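Local structure of prepilin (Salmonella typhi, 3FHV) at residues G23-V28 with A37-T42. The protein is a type IVb pilin, probably assembling into pili that mediate adhesion to host cells through the cystic fibrosis transmembrane conductance regulator. Sequence-based numbering, arbitrary orientation.
Sequences GMMKGV and AKMTDT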
loop_
_atom_site.group_PDB
_atom_site.type_symbol
_atom_site.label_atom_id
_atom_site.label_comp_id
_atom_site.label_asym_id
_atom_site.label_seq_id
_atom_site.Cartn_x
_atom_site.Cartn_y
_atom_site.Cartn_z
ATOM N N GLY A 23 0.142 -5.343 -10.028
ATOM C CA GLY A 23 0.275 -6.633 -9.365
ATOM C C GLY A 23 -0.915 -7.533 -9.659
ATOM O O GLY A 23 -0.753 -8.721 -9.953
ATOM N N MET A 24 -2.116 -6.970 -9.584
ATOM C CA MET A 24 -3.332 -7.729 -9.853
ATOM C C MET A 24 -3.418 -8.183 -11.309
ATOM O O MET A 24 -3.807 -9.313 -11.586
ATOM C CB MET A 24 -4.571 -6.894 -9.516
ATOM C CG MET A 24 -5.889 -7.586 -9.830
ATOM S SD MET A 24 -7.342 -6.603 -9.396
ATOM C CE MET A 24 -7.568 -5.659 -10.848
ATOM N N MET A 25 -3.057 -7.304 -12.237
ATOM C CA MET A 25 -3.133 -7.646 -13.654
ATOM C C MET A 25 -2.170 -8.750 -14.077
ATOM O O MET A 25 -2.438 -9.481 -15.030
ATOM C CB MET A 25 -2.919 -6.394 -14.514
ATOM C CG MET A 25 -4.061 -5.391 -14.430
ATOM S SD MET A 25 -5.651 -6.088 -14.949
ATOM C CE MET A 25 -6.215 -6.794 -13.457
ATOM N N LYS A 26 -1.054 -8.879 -13.371
ATOM C CA LYS A 26 -0.087 -9.921 -13.698
ATOM C C LYS A 26 -0.710 -11.303 -13.508
ATOM O O LYS A 26 -0.231 -12.291 -14.067
ATOM C CB LYS A 26 1.159 -9.793 -12.816
ATOM C CG LYS A 26 2.011 -8.588 -13.143
ATOM C CD LYS A 26 3.286 -8.565 -12.317
ATOM C CE LYS A 26 4.158 -7.381 -12.707
ATOM N NZ LYS A 26 5.380 -7.290 -11.867
ATOM N N GLY A 27 -1.781 -11.360 -12.723
ATOM C CA GLY A 27 -2.447 -12.624 -12.468
ATOM C C GLY A 27 -3.630 -12.919 -13.372
ATOM O O GLY A 27 -4.197 -14.009 -13.310
ATOM N N VAL A 28 -4.015 -11.960 -14.207
ATOM C CA VAL A 28 -5.142 -12.170 -15.108
ATOM C C VAL A 28 -4.663 -12.653 -16.469
ATOM O O VAL A 28 -3.744 -12.085 -17.057
ATOM C CB VAL A 28 -5.983 -10.880 -15.294
ATOM C CG1 VAL A 28 -6.442 -10.366 -13.940
ATOM C CG2 VAL A 28 -5.182 -9.821 -16.024
ATOM N N ALA A 37 -15.907 0.585 -14.031
ATOM C CA ALA A 37 -16.727 0.273 -12.867
ATOM C C ALA A 37 -16.366 -1.084 -12.278
ATOM O O ALA A 37 -16.227 -1.220 -11.062
ATOM C CB ALA A 37 -18.199 0.299 -13.242
ATOM N N LYS A 38 -16.200 -2.086 -13.138
ATOM C CA LYS A 38 -15.872 -3.435 -12.679
ATOM C C LYS A 38 -14.434 -3.574 -12.211
ATOM O O LYS A 38 -14.155 -4.208 -11.197
ATOM C CB LYS A 38 -16.134 -4.454 -13.788
ATOM C CG LYS A 38 -15.799 -5.885 -13.400
ATOM C CD LYS A 38 -16.650 -6.335 -12.219
ATOM C CE LYS A 38 -16.424 -7.802 -11.877
ATOM N NZ LYS A 38 -17.292 -8.201 -10.736
ATOM N N MET A 39 -13.514 -2.993 -12.966
ATOM C CA MET A 39 -12.100 -3.064 -12.620
ATOM C C MET A 39 -11.831 -2.348 -11.297
ATOM O O MET A 39 -11.044 -2.827 -10.467
ATOM C CB MET A 39 -11.261 -2.438 -13.741
ATOM C CG MET A 39 -9.760 -2.494 -13.508
ATOM S SD MET A 39 -8.841 -1.998 -14.978
ATOM C CE MET A 39 -7.247 -2.747 -14.628
ATOM N N THR A 40 -12.492 -1.208 -11.110
ATOM C CA THR A 40 -12.320 -0.418 -9.895
ATOM C C THR A 40 -12.920 -1.153 -8.692
ATOM O O THR A 40 -12.330 -1.175 -7.618
ATOM C CB THR A 40 -12.954 0.982 -10.055
ATOM O OG1 THR A 40 -12.267 1.700 -11.094
ATOM C CG2 THR A 40 -12.851 1.783 -8.755
ATOM N N ASP A 41 -14.079 -1.776 -8.875
ATOM C CA ASP A 41 -14.701 -2.513 -7.776
ATOM C C ASP A 41 -13.818 -3.690 -7.342
ATOM O O ASP A 41 -13.655 -3.941 -6.147
ATOM C CB ASP A 41 -16.080 -3.043 -8.178
ATOM C CG ASP A 41 -16.659 -3.972 -7.131
ATOM O OD1 ASP A 41 -17.213 -3.476 -6.127
ATOM O OD2 ASP A 41 -16.530 -5.203 -7.300
ATOM N N THR A 42 -13.249 -4.405 -8.315
ATOM C CA THR A 42 -12.375 -5.540 -8.025
ATOM C C THR A 42 -11.167 -5.087 -7.202
ATOM O O THR A 42 -10.787 -5.742 -6.225
ATOM C CB THR A 42 -11.873 -6.218 -9.325
ATOM O OG1 THR A 42 -12.995 -6.600 -10.136
ATOM C CG2 THR A 42 -11.049 -7.449 -9.001
#
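Met-24 and Met-25, at the end of helix 8-25, meet Thr-42 and Met-39 of the short helix 36-45 in the soluble globular domain of this type IVb pilin, a piece without the N-terminal transmembrane part, whose long first helix packs on an antiparallel sheet. Met-24 sets out directly toward the other helix: its CB points that way, and with CG opposite the backbone N (chi1 177°) the chain runs extended from CB through CG to SD. There the sulfur meets the methyl of Thr-42, SD to CG2 at 3.8 Å, the two side chains crossing at about a right angle. A bend at chi3 (87°) then swings CE off that line, leaving it 4.5 Å from the backbone O of Met-39, a loose approach.

One residue on, Met-25 takes a curled path, bent at both chi2 and chi3, and its sulfur meets the methyl end of the extended Met-39 chain: Met-25 SD lies 3.7 Å from Met-39 CE. No hydrogen bond links the two segments. Phe-33, from the loop between the helices, touches all four side chains, and Met-39 also packs on Val-75 and Pro-77 of the sheet. The hydroxyl of Thr-42 serves its own helix: OG1 donates to Lys-38 O at 2.9 Å, reaching that oxygen from the opposite face of the carbonyl plane to Thr-42 N, which bonds to it at 3.0 Å.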